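Local coordinates for protein EvdO1 (Micromonospora carbonacea, PDB 4XBZ) that probably acts as a metal-dependent oxygenase of the phytanoyl-CoA dioxygenase family that carries out an oxidative cyclization in orthosomycin biosynthesis, at residues H160-N168 / R262-P272. Residues are numbered along the deposited sequence; the frame is centred on the assembly and turned at random.
Sequences HRDAGLYDN and RPAEVEWQLGP. With NI (nickel (II) ion), chain I.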
ATOM      1  N   HIS A 160     -21.112   5.750   7.271  1.00 31.95           N
ATOM      2  CA  HIS A 160     -20.645   4.490   7.810  1.00 31.14           C
ATOM      3  C   HIS A 160     -19.268   4.152   7.274  1.00 29.70           C
ATOM      4  O   HIS A 160     -18.853   4.647   6.226  1.00 31.55           O
ATOM      5  CB  HIS A 160     -21.631   3.371   7.454  1.00 27.60           C
ATOM      6  CG  HIS A 160     -21.663   3.059   5.989  1.00 36.06           C
ATOM      7  ND1 HIS A 160     -22.190   3.924   5.054  1.00 34.31           N
ATOM      8  CD2 HIS A 160     -21.201   1.991   5.292  1.00 38.16           C
ATOM      9  CE1 HIS A 160     -22.069   3.398   3.846  1.00 35.77           C
ATOM     10  NE2 HIS A 160     -21.469   2.225   3.964  1.00 37.57           N
ATOM     11  N   ARG A 161     -18.564   3.307   8.014  1.00 34.20           N
ATOM     12  CA  ARG A 161     -17.432   2.564   7.487  1.00 31.68           C
ATOM     13  C   ARG A 161     -17.939   1.230   6.965  1.00 34.02           C
ATOM     14  O   ARG A 161     -18.963   0.729   7.428  1.00 36.28           O
ATOM     15  CB  ARG A 161     -16.378   2.334   8.563  1.00 32.70           C
ATOM     16  CG  ARG A 161     -15.448   3.495   8.819  1.00 30.97           C
ATOM     17  CD  ARG A 161     -14.386   3.078   9.847  1.00 27.24           C
ATOM     18  NE  ARG A 161     -13.296   4.044   9.911  1.00 28.15           N
ATOM     19  CZ  ARG A 161     -12.442   4.145  10.927  1.00 32.01           C
ATOM     20  NH1 ARG A 161     -12.552   3.334  11.975  1.00 27.41           N
ATOM     21  NH2 ARG A 161     -11.470   5.053  10.889  1.00 28.37           N
ATOM     22  N   ASP A 162     -17.230   0.659   5.999  1.00 35.33           N
ATOM     23  CA  ASP A 162     -17.514  -0.699   5.557  1.00 37.89           C
ATOM     24  C   ASP A 162     -16.886  -1.670   6.555  1.00 39.70           C
ATOM     25  O   ASP A 162     -15.943  -1.308   7.249  1.00 41.19           O
ATOM     26  CB  ASP A 162     -16.997  -0.919   4.130  1.00 37.60           C
ATOM     27  CG  ASP A 162     -17.749  -0.066   3.106  1.00 40.69           C
ATOM     28  OD1 ASP A 162     -18.980   0.069   3.250  1.00 40.86           O
ATOM     29  OD2 ASP A 162     -17.128   0.472   2.166  1.00 40.83           O
ATOM     30  N   ALA A 163     -17.415  -2.888   6.658  1.00 42.33           N
ATOM     31  CA  ALA A 163     -16.932  -3.818   7.681  1.00 44.15           C
ATOM     32  C   ALA A 163     -15.533  -4.332   7.382  1.00 44.87           C
ATOM     33  O   ALA A 163     -15.308  -4.988   6.363  1.00 42.24           O
ATOM     34  CB  ALA A 163     -17.881  -4.991   7.839  1.00 38.78           C
ATOM     35  N   GLY A 164     -14.595  -4.048   8.282  1.00 48.37           N
ATOM     36  CA  GLY A 164     -13.261  -4.603   8.165  1.00 40.93           C
ATOM     37  C   GLY A 164     -13.092  -5.916   8.905  1.00 39.83           C
ATOM     38  O   GLY A 164     -12.302  -6.767   8.483  1.00 37.32           O
ATOM     39  N   LEU A 165     -13.842  -6.065  10.002  1.00 42.71           N
ATOM     40  CA  LEU A 165     -13.682  -7.151  10.983  1.00 44.98           C
ATOM     41  C   LEU A 165     -12.305  -7.104  11.702  1.00 40.73           C
ATOM     42  O   LEU A 165     -11.907  -8.077  12.349  1.00 40.87           O
ATOM     43  CB  LEU A 165     -13.922  -8.547  10.318  1.00 39.14           C
ATOM     44  CG  LEU A 165     -13.678  -9.877  11.082  1.00 39.52           C
ATOM     45  CD1 LEU A 165     -14.807 -10.897  10.931  1.00 41.19           C
ATOM     46  CD2 LEU A 165     -12.286 -10.518  10.770  1.00 35.99           C
ATOM     47  N   TYR A 166     -11.569  -5.995  11.655  1.00 34.40           N
ATOM     48  CA  TYR A 166     -10.242  -6.074  12.304  1.00 35.58           C
ATOM     49  C   TYR A 166     -10.111  -5.252  13.581  1.00 35.23           C
ATOM     50  O   TYR A 166     -10.445  -4.066  13.622  1.00 37.09           O
ATOM     51  CB  TYR A 166      -9.120  -5.674  11.334  1.00 32.33           C
ATOM     52  CG  TYR A 166      -9.052  -6.548  10.105  1.00 34.65           C
ATOM     53  CD1 TYR A 166      -9.238  -7.930  10.198  1.00 32.52           C
ATOM     54  CD2 TYR A 166      -8.834  -5.994   8.846  1.00 26.57           C
ATOM     55  CE1 TYR A 166      -9.202  -8.738   9.059  1.00 30.34           C
ATOM     56  CE2 TYR A 166      -8.787  -6.789   7.707  1.00 25.76           C
ATOM     57  CZ  TYR A 166      -8.976  -8.157   7.816  1.00 31.78           C
ATOM     58  OH  TYR A 166      -8.939  -8.941   6.679  1.00 29.12           O
ATOM     59  N   ASP A 167      -9.622  -5.902  14.631  1.00 33.57           N
ATOM     60  CA  ASP A 167      -9.118  -5.173  15.777  1.00 33.31           C
ATOM     61  C   ASP A 167      -7.977  -4.288  15.297  1.00 32.92           C
ATOM     62  O   ASP A 167      -7.228  -4.687  14.411  1.00 32.41           O
ATOM     63  CB  ASP A 167      -8.633  -6.122  16.861  1.00 36.86           C
ATOM     64  CG  ASP A 167      -9.758  -6.866  17.527  1.00 39.66           C
ATOM     65  OD1 ASP A 167     -10.860  -6.289  17.649  1.00 41.19           O
ATOM     66  OD2 ASP A 167      -9.537  -8.030  17.924  1.00 42.94           O
ATOM     67  N   ASN A 168      -7.858  -3.096  15.880  1.00 31.63           N
ATOM     68  CA  ASN A 168      -6.820  -2.136  15.514  1.00 31.10           C
ATOM     69  C   ASN A 168      -6.869  -1.834  14.016  1.00 32.81           C
ATOM     70  O   ASN A 168      -5.845  -1.859  13.316  1.00 29.06           O
ATOM     71  CB  ASN A 168      -5.429  -2.658  15.920  1.00 31.39           C
ATOM     72  CG  ASN A 168      -5.360  -3.062  17.387  1.00 29.59           C
ATOM     73  OD1 ASN A 168      -5.484  -2.222  18.278  1.00 31.35           O
ATOM     74  ND2 ASN A 168      -5.144  -4.352  17.640  1.00 26.48           N
ATOM     75  N   ARG A 262      -8.422  -7.552  -0.688  1.00 25.76           N
ATOM     76  CA  ARG A 262      -7.619  -7.542   0.537  1.00 21.06           C
ATOM     77  C   ARG A 262      -6.283  -8.255   0.298  1.00 24.64           C
ATOM     78  O   ARG A 262      -6.150  -9.031  -0.649  1.00 25.00           O
ATOM     79  CB  ARG A 262      -8.359  -8.223   1.690  1.00 22.28           C
ATOM     80  CG  ARG A 262      -9.670  -7.594   2.055  1.00 23.61           C
ATOM     81  CD  ARG A 262     -10.341  -8.274   3.258  1.00 22.86           C
ATOM     82  NE  ARG A 262     -11.680  -7.729   3.471  1.00 22.92           N
ATOM     83  CZ  ARG A 262     -12.155  -7.279   4.632  1.00 30.44           C
ATOM     84  NH1 ARG A 262     -11.411  -7.320   5.738  1.00 25.94           N
ATOM     85  NH2 ARG A 262     -13.391  -6.790   4.686  1.00 27.18           N
ATOM     86  N   PRO A 263      -5.284  -8.006   1.155  1.00 24.96           N
ATOM     87  CA  PRO A 263      -4.047  -8.784   0.997  1.00 24.49           C
ATOM     88  C   PRO A 263      -4.219 -10.224   1.476  1.00 21.45           C
ATOM     89  O   PRO A 263      -4.881 -10.442   2.490  1.00 21.35           O
ATOM     90  CB  PRO A 263      -3.036  -8.021   1.872  1.00 25.19           C
ATOM     91  CG  PRO A 263      -3.627  -6.626   2.003  1.00 22.53           C
ATOM     92  CD  PRO A 263      -5.107  -6.881   2.090  1.00 21.38           C
ATOM     93  N   ALA A 264      -3.656 -11.188   0.750  1.00 22.07           N
ATOM     94  CA  ALA A 264      -3.715 -12.597   1.170  1.00 27.54           C
ATOM     95  C   ALA A 264      -3.138 -12.842   2.566  1.00 26.66           C
ATOM     96  O   ALA A 264      -3.710 -13.604   3.355  1.00 27.13           O
ATOM     97  CB  ALA A 264      -3.002 -13.493   0.157  1.00 29.99           C
ATOM     98  N   GLU A 265      -2.018 -12.203   2.889  1.00 23.51           N
ATOM     99  CA  GLU A 265      -1.401 -12.470   4.184  1.00 26.24           C
ATOM    100  C   GLU A 265      -2.251 -11.898   5.319  1.00 26.25           C
ATOM    101  O   GLU A 265      -2.160 -12.360   6.454  1.00 31.21           O
ATOM    102  CB  GLU A 265       0.032 -11.913   4.262  1.00 25.16           C
ATOM    103  CG  GLU A 265       0.132 -10.396   4.413  1.00 25.99           C
ATOM    104  CD  GLU A 265       0.133  -9.673   3.083  1.00 25.47           C
ATOM    105  OE1 GLU A 265      -0.197 -10.309   2.050  1.00 24.36           O
ATOM    106  OE2 GLU A 265       0.471  -8.469   3.069  1.00 25.23           O
ATOM    107  N   VAL A 266      -3.066 -10.894   5.024  1.00 24.37           N
ATOM    108  CA  VAL A 266      -3.936 -10.311   6.041  1.00 23.08           C
ATOM    109  C   VAL A 266      -5.108 -11.247   6.311  1.00 25.44           C
ATOM    110  O   VAL A 266      -5.454 -11.495   7.469  1.00 28.08           O
ATOM    111  CB  VAL A 266      -4.458  -8.914   5.623  1.00 28.04           C
ATOM    112  CG1 VAL A 266      -5.684  -8.495   6.464  1.00 24.17           C
ATOM    113  CG2 VAL A 266      -3.320  -7.863   5.676  1.00 24.80           C
ATOM    114  N   GLU A 267      -5.714 -11.763   5.241  1.00 23.68           N
ATOM    115  CA  GLU A 267      -6.788 -12.750   5.378  1.00 27.43           C
ATOM    116  C   GLU A 267      -6.277 -13.991   6.088  1.00 28.06           C
ATOM    117  O   GLU A 267      -6.920 -14.509   7.006  1.00 27.57           O
ATOM    118  CB  GLU A 267      -7.378 -13.140   4.018  1.00 25.57           C
ATOM    119  CG  GLU A 267      -8.534 -12.232   3.557  1.00 25.75           C
ATOM    120  CD  GLU A 267      -9.868 -12.634   4.150  1.00 29.21           C
ATOM    121  OE1 GLU A 267      -9.931 -13.657   4.868  1.00 36.44           O
ATOM    122  OE2 GLU A 267     -10.860 -11.929   3.904  1.00 30.22           O
ATOM    123  N   TRP A 268      -5.109 -14.450   5.658  1.00 26.09           N
ATOM    124  CA  TRP A 268      -4.500 -15.628   6.237  1.00 28.89           C
ATOM    125  C   TRP A 268      -4.421 -15.526   7.754  1.00 26.69           C
ATOM    126  O   TRP A 268      -4.797 -16.467   8.430  1.00 32.74           O
ATOM    127  CB  TRP A 268      -3.120 -15.854   5.620  1.00 34.01           C
ATOM    128  CG  TRP A 268      -2.304 -16.901   6.289  1.00 38.67           C
ATOM    129  CD1 TRP A 268      -2.665 -18.202   6.547  1.00 38.29           C
ATOM    130  CD2 TRP A 268      -0.969 -16.748   6.780  1.00 40.37           C
ATOM    131  NE1 TRP A 268      -1.630 -18.859   7.175  1.00 40.27           N
ATOM    132  CE2 TRP A 268      -0.579 -17.985   7.330  1.00 45.45           C
ATOM    133  CE3 TRP A 268      -0.059 -15.677   6.808  1.00 38.70           C
ATOM    134  CZ2 TRP A 268       0.687 -18.179   7.903  1.00 47.02           C
ATOM    135  CZ3 TRP A 268       1.193 -15.876   7.377  1.00 34.31           C
ATOM    136  CH2 TRP A 268       1.551 -17.111   7.915  1.00 34.88           C
ATOM    137  N   GLN A 269      -4.014 -14.375   8.288  1.00 24.70           N
ATOM    138  CA  GLN A 269      -3.778 -14.240   9.735  1.00 28.96           C
ATOM    139  C   GLN A 269      -4.912 -13.600  10.516  1.00 29.56           C
ATOM    140  O   GLN A 269      -5.041 -13.827  11.713  1.00 29.86           O
ATOM    141  CB  GLN A 269      -2.509 -13.410  10.027  1.00 25.93           C
ATOM    142  CG  GLN A 269      -1.218 -14.081   9.673  1.00 26.50           C
ATOM    143  CD  GLN A 269      -0.027 -13.472  10.396  1.00 30.30           C
ATOM    144  OE1 GLN A 269       0.032 -12.258  10.630  1.00 29.71           O
ATOM    145  NE2 GLN A 269       0.920 -14.319  10.773  1.00 27.72           N
ATOM    146  N   LEU A 270      -5.700 -12.753   9.873  1.00 29.12           N
ATOM    147  CA  LEU A 270      -6.720 -12.028  10.619  1.00 30.72           C
ATOM    148  C   LEU A 270      -8.139 -12.371  10.171  1.00 25.98           C
ATOM    149  O   LEU A 270      -9.094 -11.928  10.793  1.00 29.56           O
ATOM    150  CB  LEU A 270      -6.491 -10.516  10.503  1.00 30.43           C
ATOM    151  CG  LEU A 270      -5.102  -9.986  10.896  1.00 33.17           C
ATOM    152  CD1 LEU A 270      -5.060  -8.481  10.753  1.00 33.54           C
ATOM    153  CD2 LEU A 270      -4.675 -10.405  12.313  1.00 27.65           C
ATOM    154  N   GLY A 271      -8.270 -13.171   9.116  1.00 28.58           N
ATOM    155  CA  GLY A 271      -9.569 -13.437   8.509  1.00 32.01           C
ATOM    156  C   GLY A 271     -10.022 -12.278   7.628  1.00 33.99           C
ATOM    157  O   GLY A 271      -9.174 -11.530   7.126  1.00 33.67           O
ATOM    158  N   PRO A 272     -11.348 -12.088   7.452  1.00 31.00           N
ATOM    159  CA  PRO A 272     -12.478 -12.803   8.056  1.00 31.13           C
ATOM    160  C   PRO A 272     -12.790 -14.164   7.458  1.00 32.46           C
ATOM    161  O   PRO A 272     -13.610 -14.879   8.022  1.00 35.34           O
ATOM    162  CB  PRO A 272     -13.660 -11.854   7.804  1.00 30.04           C
ATOM    163  CG  PRO A 272     -13.280 -11.094   6.603  1.00 29.64           C
ATOM    164  CD  PRO A 272     -11.804 -10.905   6.689  1.00 30.60           C
TER
HETATM  165 NI    NI I 401     -20.331   1.542   1.922  1.00 49.52          NI
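Y166, in the loop that runs on from the metal-binding residues, lays its ring between L270 on one face and the carbonyl of its own loop's G164 on the other, with its hydroxyl at the turn after helix 264-270; it illustrates how one tyrosine can tie a loop to a helix end. Its CB leads into a ring whose CG is anti to the carbonyl carbon (chi1 -60°), which swings the far end of the side chain to the carbonyl just beyond the helix. Along one edge CD1 and then CE1 pass L270, CE1 lying 3.5 Å from L270 CB, while L270 CD1 sits over the rim of one face. The G164 oxygen lies above the ring centre on the opposite face. Along the other edge, CE2 has R262 NH1 as its nearest neighbour, with V266 CG1 a little farther; CG1 also reaches CZ at 3.6 Å, obliquely to the ring. At the tip, Y166 OH donates a short bond to G271 O (2.6 Å). The same hydroxyl accepts a weak bond from R262 NH1, and P272 CD lies beside it.

The guanidinium, turned 78° from the ring, meets the loop backbone with its own edge, both carbonyl oxygens lying near its plane. R262 NH1 gives a nearly straight bond to G164 O (2.9 Å, 164°), and R262 NH2 a more bent one to A163 O at 3.1 Å. A salt bridge from NE to E260 helps fix its rotation. Beside this, L165 CD1 packs tightly on P272 CB (3.5 Å), after the cis G271-P272 peptide bond.

H160 and D162, just upstream, bind nickel with H244, the facial triad expected of this double-stranded beta-helix family. The contact joins the loop between strand 157-160 and helix 169-173 to strand 256-263 and the helix after it, L270 also touching helix 169-173 and N168 of the second subunit.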